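Local coordinates for Cap5O (Staphylococcus aureus, PDB 3OJO), which probably oxidises UDP-N-acetyl-mannosamine with NAD as the electron acceptor, a step in capsular polysaccharide biosynthesis, at residues S369-D383 and F395-V409. Sequence-based numbering, arbitrary orientation.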
ATOM      1  N   SER B 369     -21.338   6.404 -32.533  1.00 78.68           N
ATOM      2  CA  SER B 369     -22.259   5.565 -33.318  1.00 78.39           C
ATOM      3  C   SER B 369     -21.538   4.834 -34.462  1.00 82.30           C
ATOM      4  O   SER B 369     -21.741   3.630 -34.655  1.00 81.14           O
ATOM      5  CB  SER B 369     -23.412   6.408 -33.850  1.00 81.10           C
ATOM      6  OG  SER B 369     -24.088   7.052 -32.783  1.00 88.03           O
ATOM      7  N   HIS B 370     -20.647   5.561 -35.167  1.00 79.47           N
ATOM      8  CA  HIS B 370     -19.824   5.032 -36.252  1.00 79.83           C
ATOM      9  C   HIS B 370     -18.799   4.024 -35.698  1.00 82.06           C
ATOM     10  O   HIS B 370     -18.524   3.013 -36.355  1.00 81.47           O
ATOM     11  CB  HIS B 370     -19.114   6.184 -36.995  1.00 81.17           C
ATOM     12  CG  HIS B 370     -18.759   5.876 -38.422  1.00 85.16           C
ATOM     13  ND1 HIS B 370     -17.603   5.179 -38.748  1.00 87.07           N
ATOM     14  CD2 HIS B 370     -19.404   6.208 -39.566  1.00 87.23           C
ATOM     15  CE1 HIS B 370     -17.592   5.101 -40.069  1.00 86.57           C
ATOM     16  NE2 HIS B 370     -18.653   5.709 -40.606  1.00 86.98           N
ATOM     17  N   ALA B 371     -18.260   4.296 -34.478  1.00 77.33           N
ATOM     18  CA  ALA B 371     -17.277   3.446 -33.788  1.00 76.51           C
ATOM     19  C   ALA B 371     -17.877   2.138 -33.263  1.00 78.27           C
ATOM     20  O   ALA B 371     -17.236   1.095 -33.392  1.00 77.63           O
ATOM     21  CB  ALA B 371     -16.600   4.211 -32.659  1.00 77.19           C
ATOM     22  N   VAL B 372     -19.092   2.192 -32.676  1.00 73.89           N
ATOM     23  CA  VAL B 372     -19.798   1.016 -32.138  1.00 73.83           C
ATOM     24  C   VAL B 372     -20.457   0.149 -33.234  1.00 79.31           C
ATOM     25  O   VAL B 372     -20.905  -0.970 -32.945  1.00 78.96           O
ATOM     26  CB  VAL B 372     -20.791   1.349 -30.987  1.00 77.03           C
ATOM     27  CG1 VAL B 372     -20.074   1.993 -29.810  1.00 76.98           C
ATOM     28  CG2 VAL B 372     -21.952   2.219 -31.466  1.00 76.64           C
ATOM     29  N   LYS B 373     -20.532   0.686 -34.476  1.00 76.17           N
ATOM     30  CA  LYS B 373     -21.132   0.046 -35.644  1.00 75.87           C
ATOM     31  C   LYS B 373     -20.602  -1.370 -35.935  1.00 78.63           C
ATOM     32  O   LYS B 373     -19.453  -1.566 -36.318  1.00 77.02           O
ATOM     33  CB  LYS B 373     -21.086   0.973 -36.888  1.00 78.67           C
ATOM     34  CG  LYS B 373     -21.911   0.508 -38.107  1.00 88.53           C
ATOM     35  CD  LYS B 373     -23.430   0.518 -37.863  1.00 96.12           C
ATOM     36  CE  LYS B 373     -24.189  -0.280 -38.897  1.00100.80           C
ATOM     37  NZ  LYS B 373     -25.590  -0.545 -38.472  1.00103.75           N
ATOM     38  N   ASP B 374     -21.482  -2.342 -35.710  1.00 76.12           N
ATOM     39  CA  ASP B 374     -21.376  -3.801 -35.897  1.00 76.61           C
ATOM     40  C   ASP B 374     -20.364  -4.484 -34.964  1.00 79.98           C
ATOM     41  O   ASP B 374     -19.900  -5.597 -35.248  1.00 80.14           O
ATOM     42  CB  ASP B 374     -21.157  -4.193 -37.384  1.00 78.88           C
ATOM     43  CG  ASP B 374     -22.174  -3.623 -38.368  1.00 86.18           C
ATOM     44  OD1 ASP B 374     -23.383  -3.944 -38.235  1.00 84.82           O
ATOM     45  OD2 ASP B 374     -21.754  -2.904 -39.298  1.00 91.52           O
ATOM     46  N   ALA B 375     -20.038  -3.815 -33.843  1.00 74.73           N
ATOM     47  CA  ALA B 375     -19.089  -4.316 -32.858  1.00 73.03           C
ATOM     48  C   ALA B 375     -19.720  -5.362 -31.942  1.00 73.06           C
ATOM     49  O   ALA B 375     -20.896  -5.250 -31.579  1.00 72.60           O
ATOM     50  CB  ALA B 375     -18.521  -3.166 -32.044  1.00 73.66           C
ATOM     51  N   SER B 376     -18.923  -6.390 -31.589  1.00 66.69           N
ATOM     52  CA  SER B 376     -19.319  -7.464 -30.676  1.00 65.13           C
ATOM     53  C   SER B 376     -19.061  -7.087 -29.204  1.00 64.92           C
ATOM     54  O   SER B 376     -19.783  -7.567 -28.333  1.00 64.49           O
ATOM     55  CB  SER B 376     -18.589  -8.756 -31.018  1.00 69.08           C
ATOM     56  OG  SER B 376     -18.898  -9.167 -32.339  1.00 81.66           O
ATOM     57  N   LEU B 377     -18.050  -6.219 -28.931  1.00 58.31           N
ATOM     58  CA  LEU B 377     -17.674  -5.777 -27.578  1.00 56.11           C
ATOM     59  C   LEU B 377     -17.182  -4.326 -27.506  1.00 56.68           C
ATOM     60  O   LEU B 377     -16.380  -3.915 -28.332  1.00 56.10           O
ATOM     61  CB  LEU B 377     -16.612  -6.747 -26.984  1.00 55.53           C
ATOM     62  CG  LEU B 377     -15.830  -6.330 -25.720  1.00 59.24           C
ATOM     63  CD1 LEU B 377     -16.681  -6.418 -24.447  1.00 59.41           C
ATOM     64  CD2 LEU B 377     -14.547  -7.123 -25.588  1.00 58.88           C
ATOM     65  N   VAL B 378     -17.669  -3.558 -26.511  1.00 52.57           N
ATOM     66  CA  VAL B 378     -17.191  -2.198 -26.182  1.00 51.46           C
ATOM     67  C   VAL B 378     -16.236  -2.333 -24.985  1.00 51.48           C
ATOM     68  O   VAL B 378     -16.620  -2.812 -23.907  1.00 50.12           O
ATOM     69  CB  VAL B 378     -18.300  -1.131 -25.980  1.00 54.91           C
ATOM     70  CG1 VAL B 378     -17.863  -0.021 -25.018  1.00 53.99           C
ATOM     71  CG2 VAL B 378     -18.708  -0.536 -27.326  1.00 54.82           C
ATOM     72  N   LEU B 379     -14.975  -1.982 -25.216  1.00 45.69           N
ATOM     73  CA  LEU B 379     -13.932  -2.094 -24.211  1.00 44.41           C
ATOM     74  C   LEU B 379     -13.628  -0.740 -23.574  1.00 47.24           C
ATOM     75  O   LEU B 379     -13.066   0.133 -24.237  1.00 46.45           O
ATOM     76  CB  LEU B 379     -12.674  -2.749 -24.829  1.00 43.71           C
ATOM     77  CG  LEU B 379     -11.556  -3.193 -23.887  1.00 47.36           C
ATOM     78  CD1 LEU B 379     -12.058  -4.181 -22.822  1.00 47.20           C
ATOM     79  CD2 LEU B 379     -10.407  -3.795 -24.670  1.00 47.80           C
ATOM     80  N   ILE B 380     -13.987  -0.571 -22.283  1.00 43.46           N
ATOM     81  CA  ILE B 380     -13.696   0.681 -21.577  1.00 43.51           C
ATOM     82  C   ILE B 380     -12.337   0.650 -20.822  1.00 45.22           C
ATOM     83  O   ILE B 380     -12.166  -0.061 -19.827  1.00 43.29           O
ATOM     84  CB  ILE B 380     -14.874   1.236 -20.755  1.00 46.72           C
ATOM     85  CG1 ILE B 380     -16.195   1.077 -21.525  1.00 46.12           C
ATOM     86  CG2 ILE B 380     -14.595   2.697 -20.363  1.00 49.35           C
ATOM     87  CD1 ILE B 380     -17.358   1.696 -20.908  1.00 51.67           C
ATOM     88  N   LEU B 381     -11.387   1.444 -21.332  1.00 40.66           N
ATOM     89  CA  LEU B 381     -10.004   1.525 -20.861  1.00 39.28           C
ATOM     90  C   LEU B 381      -9.603   2.850 -20.214  1.00 44.12           C
ATOM     91  O   LEU B 381      -8.549   2.894 -19.574  1.00 41.78           O
ATOM     92  CB  LEU B 381      -9.020   1.155 -21.985  1.00 38.01           C
ATOM     93  CG  LEU B 381      -9.237  -0.143 -22.742  1.00 39.40           C
ATOM     94  CD1 LEU B 381      -8.256  -0.250 -23.837  1.00 37.22           C
ATOM     95  CD2 LEU B 381      -9.156  -1.360 -21.818  1.00 41.90           C
ATOM     96  N   SER B 382     -10.465   3.902 -20.320  1.00 43.74           N
ATOM     97  CA  SER B 382     -10.257   5.222 -19.692  1.00 44.55           C
ATOM     98  C   SER B 382     -11.486   5.665 -18.915  1.00 49.20           C
ATOM     99  O   SER B 382     -12.597   5.351 -19.320  1.00 49.81           O
ATOM    100  CB  SER B 382      -9.877   6.276 -20.728  1.00 47.30           C
ATOM    101  OG  SER B 382      -8.687   5.891 -21.398  1.00 54.30           O
ATOM    102  N   ASP B 383     -11.292   6.371 -17.797  1.00 46.55           N
ATOM    103  CA  ASP B 383     -12.398   6.849 -16.964  1.00 47.13           C
ATOM    104  C   ASP B 383     -12.832   8.310 -17.300  1.00 53.27           C
ATOM    105  O   ASP B 383     -12.957   9.167 -16.415  1.00 53.04           O
ATOM    106  CB  ASP B 383     -12.127   6.610 -15.452  1.00 48.86           C
ATOM    107  CG  ASP B 383     -10.905   7.300 -14.863  1.00 59.02           C
ATOM    108  OD1 ASP B 383     -10.128   7.913 -15.635  1.00 60.50           O
ATOM    109  OD2 ASP B 383     -10.707   7.200 -13.640  1.00 66.48           O
ATOM    110  N   PHE B 395     -25.336   2.408 -27.779  1.00 73.57           N
ATOM    111  CA  PHE B 395     -24.863   1.103 -28.234  1.00 73.81           C
ATOM    112  C   PHE B 395     -25.824   0.381 -29.212  1.00 79.35           C
ATOM    113  O   PHE B 395     -25.602  -0.800 -29.517  1.00 79.53           O
ATOM    114  CB  PHE B 395     -24.517   0.231 -26.999  1.00 75.40           C
ATOM    115  CG  PHE B 395     -23.729   0.987 -25.950  1.00 76.99           C
ATOM    116  CD1 PHE B 395     -22.378   1.259 -26.132  1.00 80.19           C
ATOM    117  CD2 PHE B 395     -24.351   1.477 -24.809  1.00 79.27           C
ATOM    118  CE1 PHE B 395     -21.661   1.987 -25.181  1.00 80.95           C
ATOM    119  CE2 PHE B 395     -23.631   2.208 -23.859  1.00 81.76           C
ATOM    120  CZ  PHE B 395     -22.293   2.457 -24.053  1.00 79.86           C
ATOM    121  N   ASP B 396     -26.847   1.101 -29.754  1.00 75.32           N
ATOM    122  CA  ASP B 396     -27.822   0.522 -30.689  1.00 74.64           C
ATOM    123  C   ASP B 396     -27.215  -0.126 -31.939  1.00 77.63           C
ATOM    124  O   ASP B 396     -27.658  -1.200 -32.343  1.00 77.03           O
ATOM    125  CB  ASP B 396     -28.929   1.528 -31.049  1.00 76.57           C
ATOM    126  CG  ASP B 396     -30.120   1.529 -30.101  1.00 85.67           C
ATOM    127  OD1 ASP B 396     -30.063   0.817 -29.067  1.00 87.43           O
ATOM    128  OD2 ASP B 396     -31.108   2.249 -30.387  1.00 86.00           O
ATOM    129  N   LYS B 397     -26.164   0.492 -32.499  1.00 74.31           N
ATOM    130  CA  LYS B 397     -25.459   0.052 -33.710  1.00 74.17           C
ATOM    131  C   LYS B 397     -24.541  -1.195 -33.546  1.00 76.77           C
ATOM    132  O   LYS B 397     -23.903  -1.619 -34.523  1.00 76.05           O
ATOM    133  CB  LYS B 397     -24.685   1.240 -34.330  1.00 77.48           C
ATOM    134  CG  LYS B 397     -25.571   2.343 -34.922  1.00 94.46           C
ATOM    135  CD  LYS B 397     -24.742   3.374 -35.696  1.00106.43           C
ATOM    136  CE  LYS B 397     -25.551   4.506 -36.296  1.00114.94           C
ATOM    137  NZ  LYS B 397     -24.679   5.552 -36.911  1.00117.94           N
ATOM    138  N   MET B 398     -24.477  -1.781 -32.322  1.00 72.15           N
ATOM    139  CA  MET B 398     -23.635  -2.953 -32.026  1.00 70.57           C
ATOM    140  C   MET B 398     -24.220  -4.288 -32.489  1.00 72.01           C
ATOM    141  O   MET B 398     -25.431  -4.496 -32.387  1.00 71.41           O
ATOM    142  CB  MET B 398     -23.344  -3.044 -30.520  1.00 72.48           C
ATOM    143  CG  MET B 398     -22.228  -2.147 -30.045  1.00 75.22           C
ATOM    144  SD  MET B 398     -21.647  -2.704 -28.427  1.00 78.16           S
ATOM    145  CE  MET B 398     -20.322  -3.640 -28.846  1.00 74.72           C
ATOM    146  N   LYS B 399     -23.338  -5.217 -32.920  1.00 67.47           N
ATOM    147  CA  LYS B 399     -23.693  -6.582 -33.333  1.00 67.10           C
ATOM    148  C   LYS B 399     -24.116  -7.374 -32.090  1.00 74.08           C
ATOM    149  O   LYS B 399     -24.962  -8.269 -32.183  1.00 74.03           O
ATOM    150  CB  LYS B 399     -22.504  -7.267 -34.036  1.00 67.96           C
ATOM    151  CG  LYS B 399     -22.814  -8.643 -34.600  1.00 68.19           C
ATOM    152  CD  LYS B 399     -21.715  -9.181 -35.492  1.00 75.12           C
ATOM    153  CE  LYS B 399     -22.116 -10.509 -36.090  1.00 88.01           C
ATOM    154  NZ  LYS B 399     -21.303 -10.857 -37.282  1.00 98.34           N
ATOM    155  N   HIS B 400     -23.506  -7.041 -30.927  1.00 71.92           N
ATOM    156  CA  HIS B 400     -23.786  -7.612 -29.610  1.00 71.87           C
ATOM    157  C   HIS B 400     -23.586  -6.500 -28.591  1.00 75.93           C
ATOM    158  O   HIS B 400     -22.500  -5.938 -28.520  1.00 75.93           O
ATOM    159  CB  HIS B 400     -22.841  -8.783 -29.301  1.00 72.65           C
ATOM    160  CG  HIS B 400     -22.948  -9.927 -30.259  1.00 76.00           C
ATOM    161  ND1 HIS B 400     -23.987 -10.838 -30.185  1.00 77.72           N
ATOM    162  CD2 HIS B 400     -22.128 -10.277 -31.275  1.00 77.60           C
ATOM    163  CE1 HIS B 400     -23.770 -11.704 -31.163  1.00 77.06           C
ATOM    164  NE2 HIS B 400     -22.661 -11.410 -31.843  1.00 77.31           N
ATOM    165  N   LYS B 401     -24.630  -6.153 -27.831  1.00 72.48           N
ATOM    166  CA  LYS B 401     -24.540  -5.093 -26.830  1.00 72.14           C
ATOM    167  C   LYS B 401     -23.864  -5.567 -25.518  1.00 74.62           C
ATOM    168  O   LYS B 401     -24.539  -5.810 -24.506  1.00 73.82           O
ATOM    169  CB  LYS B 401     -25.909  -4.427 -26.587  1.00 75.46           C
ATOM    170  CG  LYS B 401     -26.435  -3.631 -27.780  1.00 95.67           C
ATOM    171  CD  LYS B 401     -27.763  -2.954 -27.453  1.00107.91           C
ATOM    172  CE  LYS B 401     -28.551  -2.594 -28.686  1.00120.73           C
ATOM    173  NZ  LYS B 401     -29.810  -1.879 -28.346  1.00131.29           N
ATOM    174  N   VAL B 402     -22.519  -5.731 -25.559  1.00 69.85           N
ATOM    175  CA  VAL B 402     -21.728  -6.127 -24.384  1.00 68.43           C
ATOM    176  C   VAL B 402     -20.614  -5.123 -24.066  1.00 67.32           C
ATOM    177  O   VAL B 402     -19.927  -4.652 -24.974  1.00 66.96           O
ATOM    178  CB  VAL B 402     -21.278  -7.620 -24.308  1.00 73.03           C
ATOM    179  CG1 VAL B 402     -22.394  -8.576 -24.731  1.00 73.03           C
ATOM    180  CG2 VAL B 402     -20.011  -7.884 -25.101  1.00 72.93           C
ATOM    181  N   ILE B 403     -20.470  -4.777 -22.778  1.00 60.01           N
ATOM    182  CA  ILE B 403     -19.462  -3.843 -22.274  1.00 57.45           C
ATOM    183  C   ILE B 403     -18.568  -4.515 -21.221  1.00 58.98           C
ATOM    184  O   ILE B 403     -19.087  -5.033 -20.226  1.00 58.51           O
ATOM    185  CB  ILE B 403     -20.122  -2.562 -21.671  1.00 59.98           C
ATOM    186  CG1 ILE B 403     -20.923  -1.774 -22.724  1.00 60.39           C
ATOM    187  CG2 ILE B 403     -19.069  -1.662 -20.978  1.00 59.81           C
ATOM    188  CD1 ILE B 403     -21.733  -0.636 -22.167  1.00 66.94           C
ATOM    189  N   PHE B 404     -17.226  -4.470 -21.424  1.00 52.31           N
ATOM    190  CA  PHE B 404     -16.238  -4.893 -20.430  1.00 49.75           C
ATOM    191  C   PHE B 404     -15.491  -3.626 -19.985  1.00 51.31           C
ATOM    192  O   PHE B 404     -14.665  -3.067 -20.722  1.00 50.75           O
ATOM    193  CB  PHE B 404     -15.275  -5.998 -20.911  1.00 50.77           C
ATOM    194  CG  PHE B 404     -14.239  -6.397 -19.878  1.00 51.37           C
ATOM    195  CD1 PHE B 404     -14.557  -6.430 -18.518  1.00 53.53           C
ATOM    196  CD2 PHE B 404     -12.950  -6.739 -20.259  1.00 52.37           C
ATOM    197  CE1 PHE B 404     -13.593  -6.766 -17.566  1.00 52.79           C
ATOM    198  CE2 PHE B 404     -11.995  -7.094 -19.304  1.00 54.11           C
ATOM    199  CZ  PHE B 404     -12.329  -7.113 -17.968  1.00 51.93           C
ATOM    200  N   ASP B 405     -15.852  -3.144 -18.790  1.00 45.89           N
ATOM    201  CA  ASP B 405     -15.315  -1.919 -18.223  1.00 43.94           C
ATOM    202  C   ASP B 405     -14.188  -2.217 -17.241  1.00 47.38           C
ATOM    203  O   ASP B 405     -14.430  -2.708 -16.142  1.00 47.70           O
ATOM    204  CB  ASP B 405     -16.453  -1.089 -17.618  1.00 44.64           C
ATOM    205  CG  ASP B 405     -16.109   0.301 -17.142  1.00 54.04           C
ATOM    206  OD1 ASP B 405     -15.023   0.802 -17.498  1.00 57.84           O
ATOM    207  OD2 ASP B 405     -16.929   0.895 -16.426  1.00 54.49           O
ATOM    208  N   THR B 406     -12.943  -1.935 -17.665  1.00 43.04           N
ATOM    209  CA  THR B 406     -11.733  -2.154 -16.878  1.00 41.84           C
ATOM    210  C   THR B 406     -11.506  -1.037 -15.852  1.00 45.85           C
ATOM    211  O   THR B 406     -10.623  -1.175 -15.004  1.00 44.82           O
ATOM    212  CB  THR B 406     -10.505  -2.340 -17.807  1.00 36.83           C
ATOM    213  OG1 THR B 406     -10.163  -1.104 -18.408  1.00 34.72           O
ATOM    214  CG2 THR B 406     -10.705  -3.407 -18.846  1.00 28.70           C
ATOM    215  N   LYS B 407     -12.292   0.061 -15.939  1.00 43.75           N
ATOM    216  CA  LYS B 407     -12.177   1.252 -15.074  1.00 43.52           C
ATOM    217  C   LYS B 407     -13.341   1.466 -14.085  1.00 48.74           C
ATOM    218  O   LYS B 407     -13.209   2.304 -13.193  1.00 48.47           O
ATOM    219  CB  LYS B 407     -11.970   2.534 -15.928  1.00 44.45           C
ATOM    220  CG  LYS B 407     -10.643   2.610 -16.680  1.00 44.97           C
ATOM    221  CD  LYS B 407      -9.415   2.758 -15.762  1.00 45.72           C
ATOM    222  CE  LYS B 407      -9.222   4.127 -15.181  1.00 53.77           C
ATOM    223  NZ  LYS B 407      -7.902   4.237 -14.511  1.00 75.86           N
ATOM    224  N   ASN B 408     -14.468   0.724 -14.241  1.00 46.56           N
ATOM    225  CA  ASN B 408     -15.687   0.832 -13.415  1.00 47.21           C
ATOM    226  C   ASN B 408     -16.229   2.288 -13.418  1.00 53.82           C
ATOM    227  O   ASN B 408     -16.542   2.865 -12.369  1.00 53.72           O
ATOM    228  CB  ASN B 408     -15.466   0.257 -12.004  1.00 45.34           C
ATOM    229  CG  ASN B 408     -16.720   0.082 -11.186  1.00 55.65           C
ATOM    230  OD1 ASN B 408     -17.783  -0.291 -11.678  1.00 50.09           O
ATOM    231  ND2 ASN B 408     -16.616   0.330  -9.901  1.00 42.39           N
ATOM    232  N   VAL B 409     -16.301   2.875 -14.630  1.00 51.22           N
ATOM    233  CA  VAL B 409     -16.709   4.252 -14.888  1.00 51.96           C
ATOM    234  C   VAL B 409     -18.219   4.428 -15.152  1.00 59.99           C
ATOM    235  O   VAL B 409     -18.786   5.440 -14.727  1.00 59.84           O
ATOM    236  CB  VAL B 409     -15.784   4.938 -15.944  1.00 55.58           C
ATOM    237  CG1 VAL B 409     -16.013   4.400 -17.354  1.00 55.16           C
ATOM    238  CG2 VAL B 409     -15.910   6.453 -15.909  1.00 55.45           C
TER
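Ile380 O is gripped twice by Thr406: OG1 donates to it at 2.7 Å, in the carbonyl plane and on a lone pair, and the backbone N of the same residue adds a second bond at 3.0 Å. The hydroxyl reaches that oxygen because chi1 of 71° sets OG1 between the backbone N and the carbonyl carbon. Just before this, strands 377-380 and 402-405 run parallel, joined by Val378 N to Val402 O, Phe404 N to Val378 O and Ile380 N to Phe404 O. On one face of the pair, Ile380 brings CD1 to 3.8 Å from Ile403 CG2, while its CG2 meets Val409 CG1. Asp405 lies on this face too, its OD1 against Ile380 CB and also taking Lys407 N in an Asx turn; its OD2 receives Val409 N and has Tyr419 OH as a further partner. On the other face, Leu379 and Phe404 point the same way side by side, CD1 of the leucine 3.7 Å from CD2 of the ring, with helix 286-312 beyond. Ahead of the strands, Met398 packs against the type II turn 372-375. Its chain bends at chi3 (97°), bringing CE to 3.7 Å from Ala375 CB, and the Met398 side chain crosses that of Val378 at about a right angle, with SD against CG2. Asp374 N donates to Lys397 O at 2.8 Å in a nearly straight bond (172°), and Ala375 O takes His400 N at 3.2 Å. The extended Lys397 side chain runs past Ser369 of helix 368-372, with CD near Ser369 O. Strand 317-321 borders 377-380 on its other edge, placing this pair inside the five-stranded parallel sheet of the Rossmann-like UDP-binding domain of the UDP-glucose/GDP-mannose dehydrogenase family.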